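Local coordinates for DNA-binding protein reb1 (Schizosaccharomyces pombe, PDB 5EYB) that binds specific DNA sites in the ribosomal DNA and upstream of genes transcribed by RNA polymerase II, and acts in termination of RNA polymerase I transcription, at residues A[127-132]-A[160-165]; A[101-106]-A[149-154]; A[287-292]-A[321-326]. All blocks are in the same frame, centred on the assembly; numbering follows the deposited sequence.

Contact 1: residues A[127-132]-A[160-165]; sequences NQIWAG and HVRRAY. With nucleotides of chain C; nucleotides of chain B.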
loop_
_atom_site.group_PDB
_atom_site.type_symbol
_atom_site.label_atom_id
_atom_site.label_comp_id
_atom_site.label_asym_id
_atom_site.label_seq_id
_atom_site.Cartn_x
_atom_site.Cartn_y
_atom_site.Cartn_z
ATOM N N ASN A 127 -19.434 2.653 -22.228
ATOM C CA ASN A 127 -20.816 2.718 -21.764
ATOM C C ASN A 127 -21.549 1.398 -21.955
ATOM O O ASN A 127 -22.346 0.996 -21.109
ATOM C CB ASN A 127 -21.571 3.840 -22.479
ATOM C CG ASN A 127 -21.156 5.217 -21.999
ATOM O OD1 ASN A 127 -21.762 5.779 -21.084
ATOM N ND2 ASN A 127 -20.113 5.767 -22.611
ATOM N N GLN A 128 -21.278 0.724 -23.066
ATOM C CA GLN A 128 -21.910 -0.560 -23.345
ATOM C C GLN A 128 -21.389 -1.647 -22.408
ATOM O O GLN A 128 -22.129 -2.555 -22.031
ATOM C CB GLN A 128 -21.687 -0.960 -24.802
ATOM C CG GLN A 128 -22.478 -0.123 -25.790
ATOM C CD GLN A 128 -23.974 -0.225 -25.566
ATOM O OE1 GLN A 128 -24.542 -1.316 -25.574
ATOM N NE2 GLN A 128 -24.620 0.916 -25.356
ATOM N N ILE A 129 -20.117 -1.554 -22.036
ATOM C CA ILE A 129 -19.547 -2.468 -21.054
ATOM C C ILE A 129 -20.282 -2.308 -19.729
ATOM O O ILE A 129 -20.630 -3.291 -19.072
ATOM C CB ILE A 129 -18.038 -2.215 -20.839
ATOM C CG1 ILE A 129 -17.237 -2.580 -22.091
ATOM C CG2 ILE A 129 -17.525 -3.011 -19.656
ATOM C CD1 ILE A 129 -17.137 -4.060 -22.349
ATOM N N TRP A 130 -20.533 -1.057 -19.358
ATOM C CA TRP A 130 -21.134 -0.731 -18.068
ATOM C C TRP A 130 -22.644 -0.487 -18.136
ATOM O O TRP A 130 -23.228 0.055 -17.201
ATOM C CB TRP A 130 -20.445 0.499 -17.474
ATOM C CG TRP A 130 -19.087 0.217 -16.931
ATOM C CD1 TRP A 130 -17.909 0.222 -17.620
ATOM C CD2 TRP A 130 -18.760 -0.115 -15.577
ATOM N NE1 TRP A 130 -16.868 -0.087 -16.776
ATOM C CE2 TRP A 130 -17.367 -0.299 -15.518
ATOM C CE3 TRP A 130 -19.514 -0.275 -14.412
ATOM C CZ2 TRP A 130 -16.711 -0.635 -14.337
ATOM C CZ3 TRP A 130 -18.862 -0.608 -13.243
ATOM C CH2 TRP A 130 -17.473 -0.785 -13.213
ATOM N N ALA A 131 -23.274 -0.895 -19.231
ATOM C CA ALA A 131 -24.704 -0.658 -19.416
ATOM C C ALA A 131 -25.568 -1.680 -18.681
ATOM O O ALA A 131 -26.461 -2.281 -19.277
ATOM C CB ALA A 131 -25.048 -0.659 -20.897
ATOM N N GLY A 132 -25.307 -1.871 -17.390
ATOM C CA GLY A 132 -26.061 -2.823 -16.590
ATOM C C GLY A 132 -25.929 -4.245 -17.100
ATOM O O GLY A 132 -25.121 -5.024 -16.596
ATOM N N HIS A 160 -10.756 -6.684 -15.189
ATOM C CA HIS A 160 -9.723 -5.793 -15.697
ATOM C C HIS A 160 -10.260 -4.844 -16.759
ATOM O O HIS A 160 -10.056 -3.634 -16.678
ATOM C CB HIS A 160 -8.568 -6.606 -16.274
ATOM C CG HIS A 160 -7.489 -5.769 -16.879
ATOM N ND1 HIS A 160 -6.412 -5.306 -16.153
ATOM C CD2 HIS A 160 -7.327 -5.293 -18.136
ATOM C CE1 HIS A 160 -5.628 -4.590 -16.941
ATOM N NE2 HIS A 160 -6.163 -4.566 -18.148
ATOM N N VAL A 161 -10.948 -5.403 -17.750
ATOM C CA VAL A 161 -11.485 -4.627 -18.859
ATOM C C VAL A 161 -12.446 -3.546 -18.371
ATOM O O VAL A 161 -12.373 -2.395 -18.807
ATOM C CB VAL A 161 -12.207 -5.532 -19.880
ATOM C CG1 VAL A 161 -12.976 -4.697 -20.893
ATOM C CG2 VAL A 161 -11.210 -6.444 -20.580
ATOM N N ARG A 162 -13.334 -3.920 -17.456
ATOM C CA ARG A 162 -14.311 -2.985 -16.904
ATOM C C ARG A 162 -13.635 -1.821 -16.186
ATOM O O ARG A 162 -14.017 -0.664 -16.367
ATOM C CB ARG A 162 -15.262 -3.713 -15.953
ATOM C CG ARG A 162 -16.287 -4.571 -16.669
ATOM C CD ARG A 162 -16.931 -5.575 -15.736
ATOM N NE ARG A 162 -17.636 -4.959 -14.616
ATOM C CZ ARG A 162 -18.852 -4.424 -14.694
ATOM N NH1 ARG A 162 -19.503 -4.408 -15.849
ATOM N NH2 ARG A 162 -19.412 -3.894 -13.615
ATOM N N ARG A 163 -12.621 -2.133 -15.384
ATOM C CA ARG A 163 -11.897 -1.111 -14.646
ATOM C C ARG A 163 -11.106 -0.218 -15.599
ATOM O O ARG A 163 -11.039 0.996 -15.410
ATOM C CB ARG A 163 -10.967 -1.749 -13.611
ATOM C CG ARG A 163 -10.389 -0.765 -12.610
ATOM C CD ARG A 163 -9.840 -1.464 -11.372
ATOM N NE ARG A 163 -10.893 -1.982 -10.497
ATOM C CZ ARG A 163 -11.286 -3.253 -10.466
ATOM N NH1 ARG A 163 -10.715 -4.148 -11.262
ATOM N NH2 ARG A 163 -12.250 -3.634 -9.637
ATOM N N ALA A 164 -10.532 -0.823 -16.635
ATOM C CA ALA A 164 -9.686 -0.101 -17.580
ATOM C C ALA A 164 -10.507 0.682 -18.593
ATOM O O ALA A 164 -10.046 1.689 -19.127
ATOM C CB ALA A 164 -8.753 -1.064 -18.299
ATOM N N TYR A 165 -11.718 0.209 -18.864
ATOM C CA TYR A 165 -12.607 0.875 -19.811
ATOM C C TYR A 165 -13.934 1.218 -19.153
ATOM O O TYR A 165 -14.855 0.406 -19.124
ATOM C CB TYR A 165 -12.833 0.001 -21.046
ATOM C CG TYR A 165 -11.563 -0.298 -21.806
ATOM C CD1 TYR A 165 -10.779 -1.396 -21.480
ATOM C CD2 TYR A 165 -11.142 0.525 -22.841
ATOM C CE1 TYR A 165 -9.610 -1.668 -22.167
ATOM C CE2 TYR A 165 -9.977 0.261 -23.535
ATOM C CZ TYR A 165 -9.215 -0.837 -23.193
ATOM O OH TYR A 165 -8.055 -1.104 -23.883
ATOM P P DC C 16 -6.285 -4.692 -12.502
ATOM O OP1 DC C 16 -5.556 -5.186 -13.689
ATOM O OP2 DC C 16 -7.676 -4.205 -12.639
ATOM O "O5'" DC C 16 -6.300 -5.846 -11.406
ATOM C "C5'" DC C 16 -5.088 -6.359 -10.907
ATOM C "C4'" DC C 16 -5.367 -7.389 -9.839
ATOM O "O4'" DC C 16 -5.933 -6.727 -8.677
ATOM C "C3'" DC C 16 -6.376 -8.469 -10.251
ATOM O "O3'" DC C 16 -5.906 -9.751 -9.901
ATOM C "C2'" DC C 16 -7.626 -8.113 -9.462
ATOM C "C1'" DC C 16 -7.039 -7.466 -8.223
ATOM N N1 DC C 16 -7.986 -6.551 -7.561
ATOM C C2 DC C 16 -8.444 -6.844 -6.276
ATOM O O2 DC C 16 -8.023 -7.855 -5.705
ATOM N N3 DC C 16 -9.329 -6.003 -5.689
ATOM C C4 DC C 16 -9.756 -4.921 -6.345
ATOM N N4 DC C 16 -10.629 -4.117 -5.728
ATOM C C5 DC C 16 -9.308 -4.617 -7.660
ATOM C C6 DC C 16 -8.440 -5.457 -8.228
ATOM P P DG B 8 -22.527 -7.717 -17.687
ATOM O OP1 DG B 8 -23.517 -6.890 -18.411
ATOM O OP2 DG B 8 -21.087 -7.398 -17.786
ATOM O "O5'" DG B 8 -22.920 -7.732 -16.140
ATOM C "C5'" DG B 8 -24.225 -8.117 -15.758
ATOM C "C4'" DG B 8 -24.539 -7.681 -14.336
ATOM O "O4'" DG B 8 -24.221 -8.749 -13.408
ATOM C "C3'" DG B 8 -23.800 -6.444 -13.837
ATOM O "O3'" DG B 8 -24.686 -5.672 -13.035
ATOM C "C2'" DG B 8 -22.651 -7.035 -13.016
ATOM C "C1'" DG B 8 -23.280 -8.304 -12.449
ATOM N N9 DG B 8 -22.331 -9.393 -12.229
ATOM C C8 DG B 8 -21.388 -9.859 -13.113
ATOM N N7 DG B 8 -20.695 -10.862 -12.653
ATOM C C5 DG B 8 -21.217 -11.083 -11.384
ATOM C C6 DG B 8 -20.863 -12.045 -10.406
ATOM O O6 DG B 8 -19.991 -12.921 -10.469
ATOM N N1 DG B 8 -21.640 -11.926 -9.261
ATOM C C2 DG B 8 -22.633 -10.996 -9.079
ATOM N N2 DG B 8 -23.272 -11.039 -7.901
ATOM N N3 DG B 8 -22.976 -10.088 -9.986
ATOM C C4 DG B 8 -22.228 -10.191 -11.110
HETATM O O HOH W 1 -19.331 -5.868 -18.890
#
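In the second Myb-associated domain, W130, just past the end of helix 122-129, meets R162 of helix 154-164. The R162 guanidinium lies over one face of the indole in a cation-pi contact, its CZ 4.0 Å from the centroid of the six-membered ring of W130, with the planes 30° apart. A bend at chi3 (60°) turns the arginine back over the ring. The edge serves too: NE1 of W130 donates to the carbonyl O of R162 at 2.9 Å, in the plane of the ring, and more weakly to Y165 O. Tryptophan suits the place, offering a broad face to the cation and an edge N-H to carbonyls at the helix end. I129, apolar and buried, sets its CG2 branch against CG of R162, at 3.6 Å. A water donates to I129 O and to OP2 of DG8 of chain B, and accepts a weak bond from R162 NH1. H160 ND1 donates a hydrogen bond to OP1 of DC16 of chain C at 2.6 Å, while the R163 guanidinium lies over C5 of that base. R162 thus shares its charge between an aromatic face and nearby phosphates, which is likely to steady its cation where direct pairing is long.

Contact 2: residues A[101-106]-A[149-154]; sequences VQETAI and LSHRDA
E103, on helix 101-116, meets R152 and H151 of the loop 149-154 through its carboxylate, and L149 CD2 packs against CG of E103 at 4.2 Å. E103 has the most surface buried here, followed by L149 and R152. The grip of R152 is side-on: NE donates to OE1 of E103 at 3.0 Å and NH2 to OE2 of E103 at 2.9 Å, both on the syn side of the carboxylate. This two-pronged salt bridge holds both groups against rotation, and their planes stay 30° apart. A third donor, H151 NE2, reaches E103 OE1 at 3.0 Å from above the carboxylate plane, on the face opposite to R152 NE; CG of H151 sits between backbone N and carbonyl carbon (chi1 56°), which carries the ring over to the glutamate. Glutamate suits the spot because its extended chain places two acceptors within range of a loop rich in donors.

Beyond these, E103 OE2 also accepts from the backbone N of S94 and of G100, and R152 NH1 and NH2 donate to the carbonyls of G97 and D98, so the buried charges have several mates. L149 adds the apolar share: its CD2 meets CD1 of I106 at 3.9 Å as the two branched chains slide past each other in opposite directions, and it packs on I157 of helix 154-164. A buried, side-on Glu-Arg salt bridge thus ties helix 101-116 to the turn L149-R152 before helix 154-164, within an all-helical Myb-associated domain related to the helix-turn-helix families.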
loop_
_atom_site.group_PDB
_atom_site.type_symbol
_atom_site.label_atom_id
_atom_site.label_comp_id
_atom_site.label_asym_id
_atom_site.label_seq_id
_atom_site.Cartn_x
_atom_site.Cartn_y
_atom_site.Cartn_z
ATOM N N VAL A 101 2.604 -6.397 -19.517
ATOM C CA VAL A 101 2.567 -5.404 -20.584
ATOM C C VAL A 101 2.084 -5.985 -21.914
ATOM O O VAL A 101 1.526 -5.267 -22.743
ATOM C CB VAL A 101 3.956 -4.764 -20.787
ATOM C CG1 VAL A 101 4.396 -4.049 -19.519
ATOM C CG2 VAL A 101 4.980 -5.816 -21.191
ATOM N N GLN A 102 2.291 -7.282 -22.112
ATOM C CA GLN A 102 1.863 -7.932 -23.345
ATOM C C GLN A 102 0.380 -8.272 -23.282
ATOM O O GLN A 102 -0.300 -8.314 -24.304
ATOM C CB GLN A 102 2.687 -9.195 -23.610
ATOM C CG GLN A 102 2.453 -9.811 -24.984
ATOM C CD GLN A 102 2.942 -8.923 -26.114
ATOM O OE1 GLN A 102 3.818 -8.079 -25.922
ATOM N NE2 GLN A 102 2.375 -9.109 -27.301
ATOM N N GLU A 103 -0.118 -8.514 -22.075
ATOM C CA GLU A 103 -1.533 -8.807 -21.883
ATOM C C GLU A 103 -2.373 -7.572 -22.169
ATOM O O GLU A 103 -3.381 -7.642 -22.870
ATOM C CB GLU A 103 -1.795 -9.308 -20.464
ATOM C CG GLU A 103 -0.980 -10.526 -20.096
ATOM C CD GLU A 103 -1.383 -11.105 -18.765
ATOM O OE1 GLU A 103 -2.444 -11.756 -18.708
ATOM O OE2 GLU A 103 -0.641 -10.906 -17.778
ATOM N N THR A 104 -1.942 -6.440 -21.626
ATOM C CA THR A 104 -2.630 -5.176 -21.846
ATOM C C THR A 104 -2.546 -4.765 -23.310
ATOM O O THR A 104 -3.448 -4.115 -23.834
ATOM C CB THR A 104 -2.045 -4.061 -20.970
ATOM O OG1 THR A 104 -0.690 -3.810 -21.360
ATOM C CG2 THR A 104 -2.086 -4.461 -19.500
ATOM N N ALA A 105 -1.458 -5.150 -23.969
ATOM C CA ALA A 105 -1.274 -4.839 -25.381
ATOM C C ALA A 105 -2.263 -5.630 -26.233
ATOM O O ALA A 105 -2.841 -5.102 -27.185
ATOM C CB ALA A 105 0.154 -5.128 -25.807
ATOM N N ILE A 106 -2.453 -6.896 -25.877
ATOM C CA ILE A 106 -3.422 -7.755 -26.550
ATOM C C ILE A 106 -4.842 -7.234 -26.356
ATOM O O ILE A 106 -5.637 -7.205 -27.297
ATOM C CB ILE A 106 -3.339 -9.209 -26.036
ATOM C CG1 ILE A 106 -2.000 -9.838 -26.423
ATOM C CG2 ILE A 106 -4.483 -10.044 -26.586
ATOM C CD1 ILE A 106 -1.837 -11.260 -25.938
ATOM N N LEU A 149 -6.191 -15.020 -24.098
ATOM C CA LEU A 149 -5.508 -14.962 -22.812
ATOM C C LEU A 149 -5.926 -16.166 -21.980
ATOM O O LEU A 149 -6.387 -16.019 -20.844
ATOM C CB LEU A 149 -5.831 -13.662 -22.070
ATOM C CG LEU A 149 -5.319 -12.342 -22.648
ATOM C CD1 LEU A 149 -5.856 -11.169 -21.842
ATOM C CD2 LEU A 149 -3.799 -12.316 -22.679
ATOM N N SER A 150 -5.763 -17.355 -22.561
ATOM C CA SER A 150 -6.291 -18.590 -21.988
ATOM C C SER A 150 -5.596 -18.972 -20.690
ATOM O O SER A 150 -6.121 -19.764 -19.906
ATOM C CB SER A 150 -6.171 -19.726 -23.002
ATOM O OG SER A 150 -4.875 -19.753 -23.572
ATOM N N HIS A 151 -4.418 -18.402 -20.468
ATOM C CA HIS A 151 -3.627 -18.695 -19.281
ATOM C C HIS A 151 -4.251 -18.087 -18.028
ATOM O O HIS A 151 -4.208 -18.670 -16.949
ATOM C CB HIS A 151 -2.204 -18.174 -19.462
ATOM C CG HIS A 151 -2.139 -16.714 -19.781
ATOM N ND1 HIS A 151 -2.203 -16.231 -21.071
ATOM C CD2 HIS A 151 -2.030 -15.630 -18.978
ATOM C CE1 HIS A 151 -2.129 -14.913 -21.048
ATOM N NE2 HIS A 151 -2.023 -14.523 -19.789
ATOM N N ARG A 152 -4.830 -16.905 -18.178
ATOM C CA ARG A 152 -5.436 -16.215 -17.053
ATOM C C ARG A 152 -6.928 -16.517 -16.973
ATOM O O ARG A 152 -7.592 -16.657 -18.002
ATOM C CB ARG A 152 -5.204 -14.711 -17.167
ATOM C CG ARG A 152 -5.653 -13.919 -15.956
ATOM C CD ARG A 152 -5.547 -12.433 -16.219
ATOM N NE ARG A 152 -4.161 -11.979 -16.290
ATOM C CZ ARG A 152 -3.494 -11.465 -15.262
ATOM N NH1 ARG A 152 -4.089 -11.335 -14.084
ATOM N NH2 ARG A 152 -2.234 -11.078 -15.410
ATOM N N ASP A 153 -7.439 -16.627 -15.748
ATOM C CA ASP A 153 -8.861 -16.857 -15.510
ATOM C C ASP A 153 -9.704 -15.797 -16.208
ATOM O O ASP A 153 -9.363 -14.614 -16.203
ATOM C CB ASP A 153 -9.165 -16.868 -14.010
ATOM C CG ASP A 153 -10.648 -16.978 -13.719
ATOM O OD1 ASP A 153 -11.344 -17.703 -14.456
ATOM O OD2 ASP A 153 -11.120 -16.333 -12.760
ATOM N N ALA A 154 -10.804 -16.232 -16.814
ATOM C CA ALA A 154 -11.631 -15.352 -17.628
ATOM C C ALA A 154 -12.279 -14.244 -16.801
ATOM O O ALA A 154 -12.587 -13.180 -17.326
ATOM C CB ALA A 154 -12.693 -16.156 -18.356
#

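Contact 3: residues A[287-292]-A[321-326]; sequences NVWLLE and DQMLFQ
M323 of helix 320-333 reaches L290 and W289 of helix 284-299 with its terminal methyl, while Q326, one turn on, takes up N287. The CE of M323 lies 3.4 Å from CZ3 of W289, approaching the edge of the indole near its plane, and 3.6 Å from CD1 of L290. The sulfur-bearing chain is bent at chi3, which turns that methyl into the notch between ring and leucine; methionine suits this place because it is long, apolar and flexible. L290 puts its other methyl to use, with CD2 3.8 Å from CG of Q326. Glutamine, its chain bent at chi2, is long enough to bring NE2 of Q326 to OD1 of N287, donating at 2.8 Å. The bond is not straight (N-H...O 138°), and the two amide planes are only 9° apart although the side chains cross at about a right angle. With an alanine here in place of the glutamine, N287 OD1 would probably lose its donor across the interface and L290 CD2 would probably face a gap.

Outward of this shell, M323 also packs on W307 and I310 of helix 307-314 and on W318, and W289 is positioned by a hydrogen bond from its NE1 to E313. F282 lies against both N287 and Q326, and F353 of helix 342-356 packs on N287. The axes of the two short segments approach to 11.4 Å at a crossing angle of -99°, a nearly perpendicular packing of helices round an apolar core with tryptophans, resembling the compact helical bundles of Myb-type domains.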
loop_
_atom_site.group_PDB
_atom_site.type_symbol
_atom_site.label_atom_id
_atom_site.label_comp_id
_atom_site.label_asym_id
_atom_site.label_seq_id
_atom_site.Cartn_x
_atom_site.Cartn_y
_atom_site.Cartn_z
ATOM N N ASN A 287 13.987 -7.891 30.078
ATOM C CA ASN A 287 12.777 -7.277 30.613
ATOM C C ASN A 287 13.092 -6.213 31.657
ATOM O O ASN A 287 12.443 -5.168 31.702
ATOM C CB ASN A 287 11.856 -8.339 31.217
ATOM C CG ASN A 287 11.105 -9.125 30.162
ATOM O OD1 ASN A 287 10.812 -8.613 29.082
ATOM N ND2 ASN A 287 10.784 -10.375 30.473
ATOM N N VAL A 288 14.088 -6.489 32.494
ATOM C CA VAL A 288 14.522 -5.543 33.517
ATOM C C VAL A 288 14.992 -4.234 32.897
ATOM O O VAL A 288 14.547 -3.155 33.292
ATOM C CB VAL A 288 15.661 -6.118 34.377
ATOM C CG1 VAL A 288 16.220 -5.045 35.297
ATOM C CG2 VAL A 288 15.174 -7.310 35.178
ATOM N N TRP A 289 15.890 -4.339 31.923
ATOM C CA TRP A 289 16.439 -3.169 31.250
ATOM C C TRP A 289 15.336 -2.306 30.649
ATOM O O TRP A 289 15.364 -1.080 30.761
ATOM C CB TRP A 289 17.427 -3.587 30.159
ATOM C CG TRP A 289 17.953 -2.431 29.363
ATOM C CD1 TRP A 289 19.056 -1.675 29.641
ATOM C CD2 TRP A 289 17.393 -1.893 28.160
ATOM N NE1 TRP A 289 19.217 -0.703 28.684
ATOM C CE2 TRP A 289 18.208 -0.815 27.764
ATOM C CE3 TRP A 289 16.280 -2.219 27.380
ATOM C CZ2 TRP A 289 17.947 -0.061 26.621
ATOM C CZ3 TRP A 289 16.022 -1.472 26.248
ATOM C CH2 TRP A 289 16.849 -0.406 25.877
ATOM N N LEU A 290 14.364 -2.957 30.019
ATOM C CA LEU A 290 13.251 -2.250 29.399
ATOM C C LEU A 290 12.410 -1.527 30.442
ATOM O O LEU A 290 12.101 -0.348 30.289
ATOM C CB LEU A 290 12.379 -3.215 28.600
ATOM C CG LEU A 290 11.157 -2.602 27.914
ATOM C CD1 LEU A 290 11.566 -1.439 27.025
ATOM C CD2 LEU A 290 10.404 -3.652 27.113
ATOM N N LEU A 291 12.046 -2.235 31.505
ATOM C CA LEU A 291 11.232 -1.645 32.560
ATOM C C LEU A 291 11.989 -0.550 33.308
ATOM O O LEU A 291 11.388 0.407 33.794
ATOM C CB LEU A 291 10.758 -2.720 33.540
ATOM C CG LEU A 291 9.786 -3.760 32.980
ATOM C CD1 LEU A 291 9.363 -4.735 34.068
ATOM C CD2 LEU A 291 8.573 -3.084 32.356
ATOM N N GLU A 292 13.307 -0.690 33.396
ATOM C CA GLU A 292 14.127 0.323 34.049
ATOM C C GLU A 292 14.252 1.569 33.186
ATOM O O GLU A 292 14.215 2.690 33.692
ATOM C CB GLU A 292 15.515 -0.230 34.376
ATOM C CG GLU A 292 15.549 -1.086 35.626
ATOM C CD GLU A 292 16.920 -1.655 35.906
ATOM O OE1 GLU A 292 17.658 -1.927 34.936
ATOM O OE2 GLU A 292 17.261 -1.825 37.097
ATOM N N ASP A 321 8.070 -0.189 17.872
ATOM C CA ASP A 321 6.841 -0.965 17.992
ATOM C C ASP A 321 7.062 -2.315 18.676
ATOM O O ASP A 321 6.166 -2.830 19.343
ATOM C CB ASP A 321 6.212 -1.165 16.612
ATOM C CG ASP A 321 5.689 0.133 16.019
ATOM O OD1 ASP A 321 5.107 0.937 16.774
ATOM O OD2 ASP A 321 5.865 0.354 14.802
ATOM N N GLN A 322 8.254 -2.883 18.522
ATOM C CA GLN A 322 8.577 -4.155 19.164
ATOM C C GLN A 322 8.721 -4.012 20.676
ATOM O O GLN A 322 8.303 -4.888 21.433
ATOM C CB GLN A 322 9.858 -4.742 18.575
ATOM C CG GLN A 322 9.642 -5.510 17.287
ATOM C CD GLN A 322 10.942 -5.967 16.662
ATOM O OE1 GLN A 322 11.988 -5.352 16.863
ATOM N NE2 GLN A 322 10.884 -7.056 15.904
ATOM N N MET A 323 9.318 -2.910 21.115
ATOM C CA MET A 323 9.462 -2.653 22.540
ATOM C C MET A 323 8.105 -2.338 23.150
ATOM O O MET A 323 7.801 -2.771 24.261
ATOM C CB MET A 323 10.440 -1.506 22.791
ATOM C CG MET A 323 11.692 -1.575 21.939
ATOM S SD MET A 323 13.018 -0.519 22.535
ATOM C CE MET A 323 13.482 -1.420 24.001
ATOM N N LEU A 324 7.291 -1.583 22.413
ATOM C CA LEU A 324 5.931 -1.275 22.844
ATOM C C LEU A 324 5.121 -2.553 22.980
ATOM O O LEU A 324 4.373 -2.724 23.938
ATOM C CB LEU A 324 5.241 -0.324 21.865
ATOM C CG LEU A 324 5.344 1.177 22.140
ATOM C CD1 LEU A 324 6.779 1.638 22.053
ATOM C CD2 LEU A 324 4.486 1.950 21.161
ATOM N N PHE A 325 5.278 -3.446 22.011
ATOM C CA PHE A 325 4.606 -4.734 22.043
ATOM C C PHE A 325 4.989 -5.510 23.296
ATOM O O PHE A 325 4.134 -6.100 23.956
ATOM C CB PHE A 325 4.947 -5.545 20.794
ATOM C CG PHE A 325 4.274 -6.884 20.739
ATOM C CD1 PHE A 325 2.918 -6.984 20.470
ATOM C CD2 PHE A 325 4.997 -8.044 20.954
ATOM C CE1 PHE A 325 2.294 -8.221 20.418
ATOM C CE2 PHE A 325 4.381 -9.284 20.903
ATOM C CZ PHE A 325 3.028 -9.371 20.634
ATOM N N GLN A 326 6.277 -5.492 23.622
ATOM C CA GLN A 326 6.778 -6.209 24.787
ATOM C C GLN A 326 6.270 -5.594 26.085
ATOM O O GLN A 326 5.957 -6.303 27.042
ATOM C CB GLN A 326 8.307 -6.237 24.782
ATOM C CG GLN A 326 8.915 -6.970 25.970
ATOM C CD GLN A 326 8.589 -8.454 25.980
ATOM O OE1 GLN A 326 8.149 -9.014 24.976
ATOM N NE2 GLN A 326 8.810 -9.099 27.119
#

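Contacts 1 and 2 belong to one unit: all four segments lie in the second Myb-associated domain, their centres are about 17 Å apart, and they interleave along the chain in the order 101-106, 127-132, 149-154, 160-165. They touch where H160 packs on T104, so helix 154-164 and the loop before it are tied both to helix 101-116 and to the end of helix 122-129. Contact 3 follows in series, on the opposite side of the chain's centre, with its centre about 53 Å from contact 1 and 51 Å from contact 2. The two Myb-type repeats lie between them in sequence, and such separations are consistent with separate helical cores spread along the DNA.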